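PDB 3CVG: putative metal binding protein from Coccidioides immitis, which is of unconfirmed function but, as a putative periplasmic metal-binding protein of the periplasmic-binding-protein superfamily, probably captures a small ligand or ion. Local coordinates for residues A[205-216]-A[272-280]; A[59-67]-A[74-85]. One frame throughout, in Å; residues are numbered along the deposited sequence.

Contact 1. Residues A[205-216]-A[272-280]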
# COMPACT_ATOMS: atom_id res chain seq x y z
N TYR A 205 -6.42 -0.39 4.51
CA TYR A 205 -6.82 -0.03 5.86
C TYR A 205 -6.72 1.46 6.17
O TYR A 205 -7.65 2.03 6.73
CB TYR A 205 -6.00 -0.82 6.88
CG TYR A 205 -6.53 -0.73 8.30
CD1 TYR A 205 -7.89 -0.91 8.56
CD2 TYR A 205 -5.67 -0.51 9.38
CE1 TYR A 205 -8.38 -0.86 9.87
CE2 TYR A 205 -6.15 -0.46 10.69
CZ TYR A 205 -7.50 -0.64 10.93
OH TYR A 205 -7.98 -0.58 12.21
N GLY A 206 -5.60 2.08 5.81
CA GLY A 206 -5.38 3.49 6.07
C GLY A 206 -6.38 4.42 5.39
O GLY A 206 -6.80 5.43 5.97
N THR A 207 -6.74 4.09 4.15
CA THR A 207 -7.70 4.88 3.40
C THR A 207 -9.05 4.77 4.10
O THR A 207 -9.78 5.75 4.26
CB THR A 207 -7.81 4.37 1.95
OG1 THR A 207 -6.53 4.48 1.32
CG2 THR A 207 -8.84 5.18 1.16
N TYR A 208 -9.39 3.55 4.52
CA TYR A 208 -10.63 3.27 5.22
C TYR A 208 -10.76 4.15 6.48
O TYR A 208 -11.83 4.73 6.75
CB TYR A 208 -10.68 1.80 5.62
CG TYR A 208 -11.81 1.43 6.55
CD1 TYR A 208 -13.14 1.49 6.13
CD2 TYR A 208 -11.55 1.01 7.86
CE1 TYR A 208 -14.18 1.16 6.98
CE2 TYR A 208 -12.60 0.67 8.73
CZ TYR A 208 -13.91 0.75 8.28
OH TYR A 208 -14.94 0.41 9.13
N LEU A 209 -9.68 4.24 7.24
CA LEU A 209 -9.69 5.03 8.47
C LEU A 209 -9.70 6.52 8.17
O LEU A 209 -9.86 7.34 9.07
CB LEU A 209 -8.47 4.69 9.33
CG LEU A 209 -8.41 3.24 9.81
CD1 LEU A 209 -7.06 2.95 10.46
CD2 LEU A 209 -9.55 2.98 10.79
N SER A 210 -9.55 6.87 6.89
CA SER A 210 -9.53 8.26 6.48
C SER A 210 -10.89 8.81 6.07
O SER A 210 -11.06 10.02 6.00
CB SER A 210 -8.55 8.47 5.32
OG SER A 210 -7.22 8.16 5.69
N ILE A 211 -11.85 7.94 5.77
CA ILE A 211 -13.16 8.42 5.33
C ILE A 211 -14.11 8.65 6.50
O ILE A 211 -13.95 8.08 7.58
CB ILE A 211 -13.81 7.46 4.30
CG1 ILE A 211 -14.05 6.09 4.93
CG2 ILE A 211 -12.92 7.33 3.06
CD1 ILE A 211 -14.83 5.14 4.05
N PRO A 212 -15.11 9.52 6.30
CA PRO A 212 -16.08 9.82 7.36
C PRO A 212 -16.69 8.56 7.97
O PRO A 212 -16.93 7.59 7.27
CB PRO A 212 -17.12 10.67 6.64
CG PRO A 212 -16.29 11.40 5.61
CD PRO A 212 -15.41 10.29 5.08
N ARG A 213 -16.93 8.58 9.28
CA ARG A 213 -17.54 7.43 9.94
C ARG A 213 -18.87 7.10 9.28
O ARG A 213 -19.22 5.93 9.11
CB ARG A 213 -17.79 7.70 11.42
CG ARG A 213 -16.54 7.83 12.24
CD ARG A 213 -16.83 7.71 13.72
NE ARG A 213 -15.63 7.95 14.51
CZ ARG A 213 -14.48 7.32 14.32
NH1 ARG A 213 -14.38 6.39 13.37
NH2 ARG A 213 -13.43 7.60 15.08
N GLY A 214 -19.61 8.14 8.93
CA GLY A 214 -20.90 7.94 8.29
C GLY A 214 -20.84 7.06 7.05
O GLY A 214 -21.70 6.21 6.86
N LEU A 215 -19.82 7.26 6.22
CA LEU A 215 -19.68 6.46 5.00
C LEU A 215 -19.37 5.00 5.31
O LEU A 215 -19.80 4.11 4.59
CB LEU A 215 -18.58 7.03 4.09
CG LEU A 215 -18.96 8.22 3.20
CD1 LEU A 215 -17.83 8.50 2.22
CD2 LEU A 215 -20.24 7.90 2.44
N ARG A 216 -18.61 4.77 6.38
CA ARG A 216 -18.24 3.41 6.75
C ARG A 216 -19.48 2.59 7.09
O ARG A 216 -19.46 1.36 7.03
CB ARG A 216 -17.27 3.41 7.94
CG ARG A 216 -16.00 4.18 7.67
CD ARG A 216 -15.10 4.20 8.91
NE ARG A 216 -14.26 5.40 8.93
CZ ARG A 216 -13.32 5.63 9.84
NH1 ARG A 216 -13.09 4.74 10.80
NH2 ARG A 216 -12.60 6.74 9.78
N LYS A 272 -0.61 5.98 14.79
CA LYS A 272 -2.05 5.80 14.70
C LYS A 272 -2.82 6.72 13.78
O LYS A 272 -2.33 7.78 13.38
CB LYS A 272 -2.66 5.92 16.10
CG LYS A 272 -2.22 4.85 17.07
CD LYS A 272 -3.07 4.93 18.32
CE LYS A 272 -3.07 3.62 19.08
NZ LYS A 272 -4.11 3.62 20.15
N LYS A 273 -4.03 6.30 13.43
CA LYS A 273 -4.93 7.07 12.60
C LYS A 273 -6.35 6.71 13.03
O LYS A 273 -6.72 5.53 13.06
CB LYS A 273 -4.73 6.78 11.11
CG LYS A 273 -4.40 8.03 10.32
CD LYS A 273 -4.34 7.77 8.83
CE LYS A 273 -3.45 8.80 8.14
NZ LYS A 273 -3.85 10.21 8.43
N ASP A 274 -7.12 7.73 13.37
CA ASP A 274 -8.48 7.55 13.85
C ASP A 274 -8.45 6.65 15.08
O ASP A 274 -9.35 5.82 15.28
CB ASP A 274 -9.39 6.93 12.79
CG ASP A 274 -10.85 7.18 13.07
OD1 ASP A 274 -11.72 6.43 12.57
OD2 ASP A 274 -11.13 8.15 13.81
N GLY A 275 -7.41 6.80 15.89
CA GLY A 275 -7.27 6.00 17.10
C GLY A 275 -6.94 4.53 16.92
O GLY A 275 -7.11 3.74 17.84
N GLN A 276 -6.45 4.16 15.74
CA GLN A 276 -6.10 2.76 15.47
C GLN A 276 -4.67 2.65 14.99
O GLN A 276 -4.18 3.54 14.29
CB GLN A 276 -7.01 2.17 14.38
CG GLN A 276 -8.49 2.10 14.71
CD GLN A 276 -8.79 1.18 15.87
OE1 GLN A 276 -8.25 0.08 15.96
NE2 GLN A 276 -9.67 1.63 16.76
N GLN A 277 -3.99 1.57 15.35
CA GLN A 277 -2.63 1.36 14.87
C GLN A 277 -2.80 1.16 13.38
O GLN A 277 -3.53 0.26 12.95
CB GLN A 277 -2.00 0.11 15.48
CG GLN A 277 -0.60 -0.18 14.93
CD GLN A 277 0.04 -1.41 15.55
OE1 GLN A 277 -0.48 -2.52 15.44
NE2 GLN A 277 1.18 -1.22 16.20
N LEU A 278 -2.16 2.00 12.58
CA LEU A 278 -2.29 1.91 11.13
C LEU A 278 -1.63 0.69 10.50
O LEU A 278 -2.28 -0.08 9.79
CB LEU A 278 -1.73 3.18 10.49
CG LEU A 278 -1.74 3.22 8.96
CD1 LEU A 278 -3.14 2.91 8.44
CD2 LEU A 278 -1.28 4.58 8.49
N TYR A 279 -0.34 0.51 10.78
CA TYR A 279 0.43 -0.59 10.22
C TYR A 279 0.94 -1.57 11.28
O TYR A 279 1.09 -1.22 12.45
CB TYR A 279 1.66 -0.06 9.47
CG TYR A 279 1.39 0.99 8.42
CD1 TYR A 279 1.92 2.28 8.56
CD2 TYR A 279 0.66 0.70 7.28
CE1 TYR A 279 1.73 3.24 7.57
CE2 TYR A 279 0.47 1.65 6.28
CZ TYR A 279 1.01 2.92 6.43
OH TYR A 279 0.84 3.87 5.44
N SER A 280 1.21 -2.80 10.85
CA SER A 280 1.74 -3.80 11.76
C SER A 280 3.26 -3.75 11.64
O SER A 280 3.80 -3.46 10.57
CB SER A 280 1.25 -5.20 11.40
OG SER A 280 -0.13 -5.35 11.69
O HOH W 1 -5.24 -1.28 13.97
O HOH W 2 -5.43 10.49 6.12
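Y205, on the helical turn 205-208, turns its ring edge to the backbone of 276-278: CD2 lies 3.4 Å from L278 O, and Q277 O also sits at the edge, near the ring plane. With CG anti to the backbone N (chi1 -168°), the ring reaches the hairpin and OH lies 3.6 Å from Q276 CB. A water that donates to Q277 O also meets this OH, weakly. At G206 the contact is with bare backbone, CD1 of L278 coming to 3.3 Å from G206 CA. L209 lays CD1 against the two ends of the type I' turn K273-Q276, 3.7 Å from K273 O and 4.0 Å from Q276 CB. A second water donates to S210 OG and accepts from K273 NZ, bridging the segments; OG itself donates to G206 O. Beyond P212, R213 and R216 converge on D274. R213 NH1 reaches the syn lone pair of OD1 at 2.8 Å by a bent bond, the oxygen tilted from a guanidinium plane 22° from the carboxylate; its NH2 bond to OD2 is weak. R216 approaches end-on, NH1 and NH2 both on OD1, its plane turned 81° from the carboxylate; its NE and NH2 also grip I211 O. D274 OD1 thus accepts three bonds, and the two arginines probably stabilise its negative charge, tying the hairpin tip to loop 209-216 by a surface salt-bridge network.

Contact 2. Residues A[59-67]-A[74-85]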
# COMPACT_ATOMS: atom_id res chain seq x y z
N TYR A 59 10.19 12.13 -1.37
CA TYR A 59 9.76 12.23 -2.76
C TYR A 59 8.60 11.27 -2.99
O TYR A 59 8.72 10.07 -2.71
CB TYR A 59 10.91 11.88 -3.70
CG TYR A 59 11.91 12.99 -3.86
CD1 TYR A 59 11.75 13.96 -4.85
CD2 TYR A 59 13.02 13.09 -3.02
CE1 TYR A 59 12.67 15.00 -5.01
CE2 TYR A 59 13.94 14.12 -3.16
CZ TYR A 59 13.76 15.07 -4.15
OH TYR A 59 14.68 16.08 -4.29
N LYS A 60 7.49 11.79 -3.49
CA LYS A 60 6.30 10.97 -3.73
C LYS A 60 6.44 10.19 -5.03
O LYS A 60 6.58 10.77 -6.11
CB LYS A 60 5.07 11.87 -3.81
CG LYS A 60 3.75 11.13 -3.92
CD LYS A 60 2.58 12.09 -3.79
CE LYS A 60 1.25 11.35 -3.68
NZ LYS A 60 0.12 12.28 -3.42
N SER A 61 6.39 8.86 -4.92
CA SER A 61 6.52 8.01 -6.09
C SER A 61 6.04 6.58 -5.84
O SER A 61 6.20 6.04 -4.74
CB SER A 61 7.99 7.98 -6.53
OG SER A 61 8.83 7.62 -5.45
N ASP A 62 5.44 5.98 -6.86
CA ASP A 62 4.97 4.61 -6.72
C ASP A 62 6.21 3.72 -6.76
O ASP A 62 7.32 4.23 -6.96
CB ASP A 62 3.98 4.24 -7.85
CG ASP A 62 4.64 4.14 -9.22
OD1 ASP A 62 5.86 4.37 -9.34
OD2 ASP A 62 3.92 3.83 -10.19
N THR A 63 6.05 2.43 -6.55
CA THR A 63 7.20 1.53 -6.55
C THR A 63 8.10 1.62 -7.79
O THR A 63 9.32 1.67 -7.66
CB THR A 63 6.76 0.06 -6.38
OG1 THR A 63 6.18 -0.12 -5.07
CG2 THR A 63 7.95 -0.88 -6.52
N THR A 64 7.52 1.64 -8.98
CA THR A 64 8.33 1.70 -10.20
C THR A 64 9.22 2.94 -10.27
O THR A 64 10.40 2.86 -10.64
CB THR A 64 7.45 1.65 -11.46
OG1 THR A 64 6.69 0.43 -11.47
CG2 THR A 64 8.32 1.71 -12.71
N VAL A 65 8.65 4.09 -9.91
CA VAL A 65 9.39 5.35 -9.95
C VAL A 65 10.44 5.42 -8.86
O VAL A 65 11.56 5.88 -9.09
CB VAL A 65 8.44 6.55 -9.82
CG1 VAL A 65 9.20 7.85 -10.07
CG2 VAL A 65 7.29 6.41 -10.79
N THR A 66 10.08 4.97 -7.66
CA THR A 66 11.01 4.96 -6.54
C THR A 66 12.28 4.25 -6.98
O THR A 66 13.39 4.74 -6.77
CB THR A 66 10.40 4.24 -5.32
OG1 THR A 66 9.30 5.01 -4.80
CG2 THR A 66 11.43 4.04 -4.23
N ILE A 67 12.12 3.08 -7.58
CA ILE A 67 13.28 2.32 -8.04
C ILE A 67 13.99 3.09 -9.16
O ILE A 67 15.21 3.03 -9.27
CB ILE A 67 12.85 0.92 -8.53
CG1 ILE A 67 12.33 0.11 -7.33
CG2 ILE A 67 14.02 0.22 -9.21
CD1 ILE A 67 11.71 -1.22 -7.69
N ILE A 74 18.10 9.97 -7.58
CA ILE A 74 17.25 11.08 -7.16
C ILE A 74 16.95 10.96 -5.67
O ILE A 74 16.82 11.97 -4.97
CB ILE A 74 15.92 11.10 -7.94
CG1 ILE A 74 16.20 11.20 -9.44
CG2 ILE A 74 15.06 12.26 -7.46
CD1 ILE A 74 17.00 12.43 -9.85
N VAL A 75 16.85 9.72 -5.19
CA VAL A 75 16.61 9.47 -3.78
C VAL A 75 17.68 8.51 -3.26
O VAL A 75 18.37 7.86 -4.05
CB VAL A 75 15.21 8.85 -3.53
CG1 VAL A 75 14.14 9.82 -4.00
CG2 VAL A 75 15.09 7.51 -4.26
N ASP A 76 17.81 8.42 -1.95
CA ASP A 76 18.81 7.55 -1.33
C ASP A 76 18.21 6.20 -0.95
O ASP A 76 18.87 5.16 -1.04
CB ASP A 76 19.39 8.22 -0.09
CG ASP A 76 19.95 9.59 -0.39
OD1 ASP A 76 20.94 9.67 -1.14
OD2 ASP A 76 19.39 10.59 0.12
N VAL A 77 16.96 6.23 -0.51
CA VAL A 77 16.26 5.02 -0.12
C VAL A 77 14.85 5.06 -0.66
O VAL A 77 14.38 6.10 -1.13
CB VAL A 77 16.21 4.87 1.42
CG1 VAL A 77 17.59 4.58 1.96
CG2 VAL A 77 15.64 6.13 2.04
N GLY A 78 14.18 3.91 -0.62
CA GLY A 78 12.82 3.85 -1.10
C GLY A 78 12.05 2.77 -0.39
O GLY A 78 12.54 1.66 -0.20
N ILE A 79 10.84 3.11 0.05
CA ILE A 79 10.00 2.13 0.71
C ILE A 79 9.10 1.66 -0.42
O ILE A 79 8.33 2.43 -0.99
CB ILE A 79 9.18 2.75 1.84
CG1 ILE A 79 10.12 3.31 2.91
CG2 ILE A 79 8.27 1.69 2.46
CD1 ILE A 79 9.42 3.90 4.11
N THR A 80 9.23 0.38 -0.76
CA THR A 80 8.47 -0.19 -1.85
C THR A 80 7.47 -1.26 -1.41
O THR A 80 7.52 -1.75 -0.28
CB THR A 80 9.44 -0.76 -2.89
OG1 THR A 80 10.35 -1.66 -2.25
CG2 THR A 80 10.24 0.37 -3.52
N TYR A 81 6.57 -1.61 -2.32
CA TYR A 81 5.54 -2.60 -2.05
C TYR A 81 5.50 -3.74 -3.07
O TYR A 81 4.42 -4.20 -3.44
CB TYR A 81 4.18 -1.91 -2.03
CG TYR A 81 4.13 -0.70 -1.12
CD1 TYR A 81 3.70 -0.81 0.19
CD2 TYR A 81 4.49 0.57 -1.60
CE1 TYR A 81 3.63 0.31 1.02
CE2 TYR A 81 4.43 1.69 -0.78
CZ TYR A 81 3.99 1.56 0.53
OH TYR A 81 3.89 2.67 1.33
N SER A 82 6.67 -4.18 -3.53
CA SER A 82 6.71 -5.27 -4.50
C SER A 82 7.98 -6.12 -4.34
O SER A 82 9.03 -5.78 -4.89
CB SER A 82 6.63 -4.72 -5.93
OG SER A 82 6.73 -5.77 -6.88
N PRO A 83 7.89 -7.23 -3.59
CA PRO A 83 9.05 -8.10 -3.38
C PRO A 83 9.77 -8.50 -4.68
O PRO A 83 11.01 -8.56 -4.72
CB PRO A 83 8.44 -9.30 -2.66
CG PRO A 83 7.41 -8.66 -1.79
CD PRO A 83 6.76 -7.65 -2.74
N VAL A 84 9.02 -8.78 -5.74
CA VAL A 84 9.66 -9.17 -7.00
C VAL A 84 10.44 -8.03 -7.63
O VAL A 84 11.57 -8.21 -8.10
CB VAL A 84 8.64 -9.70 -8.04
CG1 VAL A 84 9.34 -10.00 -9.36
CG2 VAL A 84 7.97 -10.96 -7.52
N ALA A 85 9.82 -6.85 -7.65
CA ALA A 85 10.46 -5.67 -8.24
C ALA A 85 11.70 -5.34 -7.41
O ALA A 85 12.72 -4.89 -7.95
CB ALA A 85 9.49 -4.49 -8.26
O HOH W 3 7.17 3.51 -3.33
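Helix 63-71 packs beside strand 77-80 in a strand-helix-strand unit of the periplasmic-binding-protein fold, in which strands 55-60 and 77-80 both pair parallel with strand 20-26. The axes of 63-67 and 77-80 come within 8.4 Å and run nearly antiparallel, at 163°. Ahead of the helix, Y59 and V75 slide past each other in opposite directions, V75 CG1 lying 3.6 Å from Y59 CD2, while I74 CG2 sits over one face of the ring. D62 occupies the N-cap position of the helix. In its first turn T63 points two ways: OG1 lies beside its own backbone N (chi1 -66°) and accepts from Y81 N at 3.2 Å, a nearly straight bond of 166°, whereas CG2 packs on CB and CG2 of T80 and on S82 CB. The same OG1 also lies at the edge of the Y81 ring, whose hydroxyl bonds A29 N. One turn on, T66 directs CG2 onto G78 CA at 3.4 Å; the methyl rests directly on the glycine backbone, where helix and strand come close. T66 CG2 also touches T80 CG2. Its OG1, facing the other way, is 2.7 Å from S61 OG in a hydrogen bond and shares a water that donates to S61 O and I79 O. I67 closes the row with CD1 4.0 Å from A85 CB, on helix 83-91; S82, at the N-cap of that helix, accepts a weak bond from A85 N through OG. Methyl packing thus supplies most of the interface, while T63 OG1 takes up the Y81 N-H just after the strand, and T66 OG1 and the water link S61 to I79 O beside the start of helix 63-71.

In the fold
Contacts 1 and 2 lie on opposite sides of the chain's centre, with centres 24 Å apart, and follow one another in sequence, 59-67/74-85 closing before 205-216/272-280 opens. Both reach the same set of paired strands, yet their nearest atoms stay about 5 Å apart without touching. Contact 2 is partly buried, with five of its twelve touching residues buried and none exposed; it joins neighbouring elements across six intervening residues. Contact 1, a surface contact, brings together parts separated by 55 residues. Charged groups dominate its outer end, whereas contact 2 relies on methyls, hydroxyls and a single cross-segment hydrogen bond. The side chain of Y81 in contact 2 lies about 7 Å from the bound calcium ion, and G206 of contact 1 about 10 Å.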